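S-adenosylmethionine dependent methyltransferase (Mesorhizobium loti, PDB 3BKW) probably acts as an S-adenosylmethionine-dependent methyltransferase, transferring a methyl group from that cofactor to a substrate not identified here. Local coordinates at residues 109-114 against 132-137; 125-130 against 199-204. One frame throughout, in Å; residues are numbered along the deposited sequence.

After three earlier strands and their helices, the chain enters strand 108-114, the middle strand of the seven-stranded sheet, and then helix 123-133. Interaction 1 closes this short loop: with 17 residues between its segments, the end of the helix returns at 132-137 to D109-A111. Interaction 2 closes a far longer loop, with 68 residues between 125-130 and 199-204, and packs helix 123-133 against helix 194-203, just before strand 207-213, outermost in this chain's sheet. The two loops cross rather than nest, since their segments alternate. They share helix 123-133 and meet where A111 CB lies 3.5 Å from V130 CG1, so the two helices, side by side, cover the sheet that contains strand 108-114.

Interaction 1. Residues 109-114 against 132-137; sequences DLAYSS and QALSPG. With EDO (1,2-ethanediol), chain F.
L134 sets its CG beside its own backbone N (chi1 -72°), and chi2 of 167° puts CD1 anti to CA and leaves CD2 as the branch turned to D109, L110 and A111. That methyl does the touching: L134 CD2 lies 3.7 Å from the carbonyl carbon D109 C and as close to the amide L110 N. It is 3.8 Å from A111 N, while A111 CB, directed at the helix end, is a looser apolar neighbour. The leucine thus meets mainly backbone.

Beside it, D109 starts away from 132-137, but its chi1 of -58° swings the carboxylate back. D109 OD1 comes within 4.4 Å of S135 CB and accepts a 2.6 Å hydrogen bond from O1 of a 1,2-ethanediol, probably a crystallisation additive. Carbon C1 of this diol rests 3.5 Å from P136 O, so the diol, bonded to D109, lies against P136 and G137. R46 ties the polar side together, pairing with D109 OD1 in a salt bridge and hydrogen-bonding S135 OG, which also bonds D106.

This is the closing turn of a beta-alpha-beta crossover in the Rossmann-like sheet: strand 108-114, helix 123-133, then parallel strand 138-145 alongside. Backbone bonds join D109 and A111 to H139 and L110 to R46 and V48, so the strand runs between 46-50 and 138-145, while L134 also packs on F206 and R243.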
loop_
_atom_site.group_PDB
_atom_site.type_symbol
_atom_site.label_atom_id
_atom_site.label_comp_id
_atom_site.label_asym_id
_atom_site.label_seq_id
_atom_site.Cartn_x
_atom_site.Cartn_y
_atom_site.Cartn_z
ATOM N N ASP A 109 -7.908 -22.823 6.274
ATOM C CA ASP A 109 -7.729 -22.439 4.879
ATOM C C ASP A 109 -7.850 -20.927 4.721
ATOM O O ASP A 109 -7.352 -20.370 3.742
ATOM C CB ASP A 109 -8.795 -23.111 4.020
ATOM C CG ASP A 109 -8.759 -24.598 4.145
ATOM O OD1 ASP A 109 -7.722 -25.174 3.758
ATOM O OD2 ASP A 109 -9.746 -25.179 4.647
ATOM N N LEU A 110 -8.568 -20.275 5.649
ATOM C CA LEU A 110 -8.800 -18.840 5.613
ATOM C C LEU A 110 -8.806 -18.268 7.010
ATOM O O LEU A 110 -9.442 -18.827 7.890
ATOM C CB LEU A 110 -10.177 -18.551 4.971
ATOM C CG LEU A 110 -10.736 -17.116 4.973
ATOM C CD1 LEU A 110 -9.796 -16.165 4.225
ATOM C CD2 LEU A 110 -12.153 -17.079 4.427
ATOM N N ALA A 111 -8.089 -17.164 7.194
ATOM C CA ALA A 111 -8.154 -16.363 8.400
ATOM C C ALA A 111 -8.792 -15.027 7.998
ATOM O O ALA A 111 -8.401 -14.414 7.000
ATOM C CB ALA A 111 -6.783 -16.163 9.025
ATOM N N TYR A 112 -9.819 -14.627 8.732
ATOM C CA TYR A 112 -10.545 -13.377 8.517
ATOM C C TYR A 112 -10.513 -12.525 9.764
ATOM O O TYR A 112 -10.575 -13.047 10.858
ATOM C CB TYR A 112 -11.989 -13.692 8.176
ATOM C CG TYR A 112 -12.925 -12.499 8.047
ATOM C CD1 TYR A 112 -13.065 -11.829 6.820
ATOM C CD2 TYR A 112 -13.659 -12.018 9.147
ATOM C CE1 TYR A 112 -13.945 -10.730 6.691
ATOM C CE2 TYR A 112 -14.539 -10.922 9.026
ATOM C CZ TYR A 112 -14.679 -10.291 7.799
ATOM O OH TYR A 112 -15.572 -9.221 7.715
ATOM N N SER A 113 -10.442 -11.208 9.591
ATOM C CA SER A 113 -10.536 -10.289 10.716
ATOM C C SER A 113 -11.069 -8.929 10.305
ATOM O O SER A 113 -10.495 -8.279 9.443
ATOM C CB SER A 113 -9.180 -10.120 11.373
ATOM O OG SER A 113 -9.297 -9.315 12.542
ATOM N N SER A 114 -12.167 -8.511 10.922
ATOM C CA SER A 114 -12.754 -7.202 10.687
ATOM C C SER A 114 -12.454 -6.238 11.832
ATOM O O SER A 114 -12.921 -6.435 12.961
ATOM C CB SER A 114 -14.265 -7.317 10.513
ATOM O OG SER A 114 -14.867 -6.027 10.473
ATOM N N GLN A 132 1.447 -19.737 10.343
ATOM C CA GLN A 132 1.615 -21.171 10.695
ATOM C C GLN A 132 0.288 -21.944 10.833
ATOM O O GLN A 132 0.260 -23.159 10.619
ATOM C CB GLN A 132 2.527 -21.370 11.915
ATOM C CG GLN A 132 2.044 -20.841 13.251
ATOM C CD GLN A 132 1.068 -21.751 13.976
ATOM O OE1 GLN A 132 1.332 -22.946 14.159
ATOM N NE2 GLN A 132 -0.040 -21.183 14.435
ATOM N N ALA A 133 -0.787 -21.232 11.192
ATOM C CA ALA A 133 -2.123 -21.812 11.316
ATOM C C ALA A 133 -2.754 -22.119 9.964
ATOM O O ALA A 133 -3.625 -22.989 9.885
ATOM C CB ALA A 133 -3.050 -20.866 12.114
ATOM N N LEU A 134 -2.328 -21.408 8.918
ATOM C CA LEU A 134 -2.877 -21.596 7.570
ATOM C C LEU A 134 -2.185 -22.733 6.838
ATOM O O LEU A 134 -0.955 -22.899 6.930
ATOM C CB LEU A 134 -2.756 -20.309 6.744
ATOM C CG LEU A 134 -3.694 -19.159 7.117
ATOM C CD1 LEU A 134 -3.279 -17.841 6.454
ATOM C CD2 LEU A 134 -5.124 -19.521 6.767
ATOM N N SER A 135 -2.976 -23.531 6.127
ATOM C CA SER A 135 -2.417 -24.591 5.278
ATOM C C SER A 135 -1.849 -23.938 4.021
ATOM O O SER A 135 -2.270 -22.832 3.668
ATOM C CB SER A 135 -3.477 -25.625 4.933
ATOM O OG SER A 135 -3.862 -26.290 6.113
ATOM N N PRO A 136 -0.876 -24.597 3.343
ATOM C CA PRO A 136 -0.281 -24.025 2.130
ATOM C C PRO A 136 -1.349 -23.568 1.131
ATOM O O PRO A 136 -2.332 -24.282 0.932
ATOM C CB PRO A 136 0.557 -25.187 1.591
ATOM C CG PRO A 136 0.939 -25.924 2.802
ATOM C CD PRO A 136 -0.271 -25.906 3.657
ATOM N N GLY A 137 -1.187 -22.357 0.591
ATOM C CA GLY A 137 -2.158 -21.740 -0.316
ATOM C C GLY A 137 -3.328 -21.048 0.383
ATOM O O GLY A 137 -4.222 -20.516 -0.287
HETATM C C1 EDO F . -5.702 -23.547 1.604
HETATM O O1 EDO F . -5.803 -24.882 2.075
HETATM C C2 EDO F . -6.355 -23.454 0.231
HETATM O O2 EDO F . -7.795 -23.485 0.352
#

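Interaction 2. Residues 125-130 against 199-204; sequences RLFRTV and NALIRS. With EDO (1,2-ethanediol), chain G; EDO (1,2-ethanediol), chain E.
F127 meets L201 face-on: L201 CD2 sits 3.6 Å from the ring centroid, only 2° off the normal, a CH-pi contact over the centre of one face. A200 CB comes to the ring edge, in its plane, 3.7 Å from F127 CE2. S204 sits where the backbones come nearest, opposite R128, its OG 3.5 Å from F127 CB and equally near R128 CG.

That hydroxyl turns back to the preceding turn: with OG beside the backbone N (chi1 -63°), S204 OG donates a 2.8 Å bond to A200 O. S204 N reaches the same oxygen from the opposite face of its plane. A water then joins the helices, donating to S204 OG and accepting from R128 NH1 at 3.1 Å. In the guanidinium, bent back at chi3 over R125 CA, NH1 and NH2 both bond O1 of a 1,2-ethanediol, probably a crystallisation additive, and NH1 reaches O2 only weakly; the diol also bonds D122.

Further out, F127 packs on L117 and F140, and L201 on F142, F206 and I208, so the pair packs onto strands 138-145 and 207-213. Helices 123-133 and 194-203 are joined by dispersion against the sheet and, on the solvent side, by a water-mediated S204-R128 link.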
loop_
_atom_site.group_PDB
_atom_site.type_symbol
_atom_site.label_atom_id
_atom_site.label_comp_id
_atom_site.label_asym_id
_atom_site.label_seq_id
_atom_site.Cartn_x
_atom_site.Cartn_y
_atom_site.Cartn_z
ATOM N N ARG A 125 3.878 -10.498 15.280
ATOM C CA ARG A 125 3.730 -11.761 16.022
ATOM C C ARG A 125 2.428 -12.447 15.616
ATOM O O ARG A 125 2.404 -13.645 15.322
ATOM C CB ARG A 125 3.787 -11.524 17.533
ATOM C CG ARG A 125 3.616 -12.763 18.394
ATOM C CD ARG A 125 3.812 -12.418 19.854
ATOM N NE ARG A 125 3.834 -13.588 20.741
ATOM C CZ ARG A 125 2.770 -14.237 21.227
ATOM N NH1 ARG A 125 1.520 -13.894 20.900
ATOM N NH2 ARG A 125 2.962 -15.279 22.042
ATOM N N LEU A 126 1.346 -11.675 15.596
ATOM C CA LEU A 126 0.038 -12.195 15.161
ATOM C C LEU A 126 0.103 -12.728 13.717
ATOM O O LEU A 126 -0.409 -13.811 13.447
ATOM C CB LEU A 126 -1.073 -11.149 15.362
ATOM C CG LEU A 126 -2.495 -11.561 14.970
ATOM C CD1 LEU A 126 -3.562 -10.858 15.850
ATOM C CD2 LEU A 126 -2.772 -11.320 13.478
ATOM N N PHE A 127 0.735 -11.987 12.809
ATOM C CA PHE A 127 0.890 -12.444 11.425
ATOM C C PHE A 127 1.628 -13.784 11.343
ATOM O O PHE A 127 1.232 -14.670 10.586
ATOM C CB PHE A 127 1.666 -11.422 10.568
ATOM C CG PHE A 127 0.967 -10.105 10.308
ATOM C CD1 PHE A 127 -0.414 -9.945 10.421
ATOM C CD2 PHE A 127 1.710 -9.031 9.817
ATOM C CE1 PHE A 127 -1.027 -8.730 10.119
ATOM C CE2 PHE A 127 1.112 -7.810 9.514
ATOM C CZ PHE A 127 -0.255 -7.660 9.646
ATOM N N ARG A 128 2.703 -13.936 12.112
ATOM C CA ARG A 128 3.449 -15.208 12.125
ATOM C C ARG A 128 2.594 -16.360 12.640
ATOM O O ARG A 128 2.663 -17.471 12.111
ATOM C CB ARG A 128 4.745 -15.099 12.913
ATOM C CG ARG A 128 5.714 -14.109 12.290
ATOM C CD ARG A 128 7.023 -14.060 13.049
ATOM N NE ARG A 128 6.965 -13.614 14.462
ATOM C CZ ARG A 128 7.181 -12.371 14.911
ATOM N NH1 ARG A 128 7.430 -11.369 14.088
ATOM N NH2 ARG A 128 7.135 -12.128 16.227
ATOM N N THR A 129 1.768 -16.074 13.641
ATOM C CA THR A 129 0.847 -17.059 14.211
ATOM C C THR A 129 -0.199 -17.480 13.189
ATOM O O THR A 129 -0.463 -18.682 13.015
ATOM C CB THR A 129 0.217 -16.509 15.500
ATOM O OG1 THR A 129 1.263 -16.358 16.468
ATOM C CG2 THR A 129 -0.837 -17.440 16.075
ATOM N N VAL A 130 -0.771 -16.500 12.495
ATOM C CA VAL A 130 -1.745 -16.784 11.437
ATOM C C VAL A 130 -1.078 -17.570 10.304
ATOM O O VAL A 130 -1.650 -18.548 9.815
ATOM C CB VAL A 130 -2.461 -15.498 10.961
ATOM C CG1 VAL A 130 -3.344 -15.774 9.710
ATOM C CG2 VAL A 130 -3.314 -14.909 12.089
ATOM N N ASN A 199 4.959 -4.834 4.642
ATOM C CA ASN A 199 6.305 -5.391 4.855
ATOM C C ASN A 199 6.317 -6.448 5.961
ATOM O O ASN A 199 6.985 -7.463 5.841
ATOM C CB ASN A 199 7.287 -4.283 5.189
ATOM C CG ASN A 199 7.558 -3.357 4.020
ATOM O OD1 ASN A 199 7.287 -3.691 2.860
ATOM N ND2 ASN A 199 8.142 -2.200 4.321
ATOM N N ALA A 200 5.525 -6.217 7.009
ATOM C CA ALA A 200 5.383 -7.176 8.111
ATOM C C ALA A 200 4.730 -8.482 7.641
ATOM O O ALA A 200 5.169 -9.570 8.024
ATOM C CB ALA A 200 4.614 -6.559 9.255
ATOM N N LEU A 201 3.715 -8.380 6.780
ATOM C CA LEU A 201 3.127 -9.576 6.166
ATOM C C LEU A 201 4.147 -10.349 5.347
ATOM O O LEU A 201 4.259 -11.558 5.474
ATOM C CB LEU A 201 1.942 -9.207 5.277
ATOM C CG LEU A 201 0.642 -8.806 5.983
ATOM C CD1 LEU A 201 -0.340 -8.148 4.998
ATOM C CD2 LEU A 201 0.016 -10.034 6.617
ATOM N N ILE A 202 4.902 -9.626 4.528
ATOM C CA ILE A 202 5.911 -10.242 3.644
ATOM C C ILE A 202 7.007 -10.937 4.471
ATOM O O ILE A 202 7.324 -12.107 4.229
ATOM C CB ILE A 202 6.499 -9.179 2.664
ATOM C CG1 ILE A 202 5.435 -8.717 1.665
ATOM C CG2 ILE A 202 7.708 -9.738 1.863
ATOM C CD1 ILE A 202 5.829 -7.430 0.937
ATOM N N ARG A 203 7.536 -10.236 5.480
ATOM C CA ARG A 203 8.572 -10.794 6.377
ATOM C C ARG A 203 8.056 -12.037 7.139
ATOM O O ARG A 203 8.827 -12.955 7.442
ATOM C CB ARG A 203 9.034 -9.713 7.366
ATOM C CG ARG A 203 10.268 -9.997 8.175
ATOM C CD ARG A 203 10.654 -8.796 9.062
ATOM N NE ARG A 203 10.830 -7.556 8.281
ATOM C CZ ARG A 203 9.988 -6.508 8.188
ATOM N NH1 ARG A 203 8.840 -6.417 8.885
ATOM N NH2 ARG A 203 10.334 -5.485 7.390
ATOM N N SER A 204 6.757 -12.044 7.430
ATOM C CA SER A 204 6.072 -13.155 8.102
ATOM C C SER A 204 5.796 -14.377 7.199
ATOM O O SER A 204 5.338 -15.404 7.701
ATOM C CB SER A 204 4.778 -12.653 8.768
ATOM O OG SER A 204 5.072 -11.695 9.780
HETATM C C1 EDO G . 10.616 -7.493 4.565
HETATM O O1 EDO G . 9.257 -7.914 4.427
HETATM C C2 EDO G . 10.756 -6.061 4.068
HETATM O O2 EDO G . 10.190 -5.976 2.766
HETATM C C1 EDO E . 8.220 -8.117 16.555
HETATM O O1 EDO E . 7.188 -9.058 16.251
HETATM C C2 EDO E . 9.575 -8.681 16.140
HETATM O O2 EDO E . 9.614 -9.059 14.749
HETATM O O HOH W 1 7.518 -11.229 11.008
#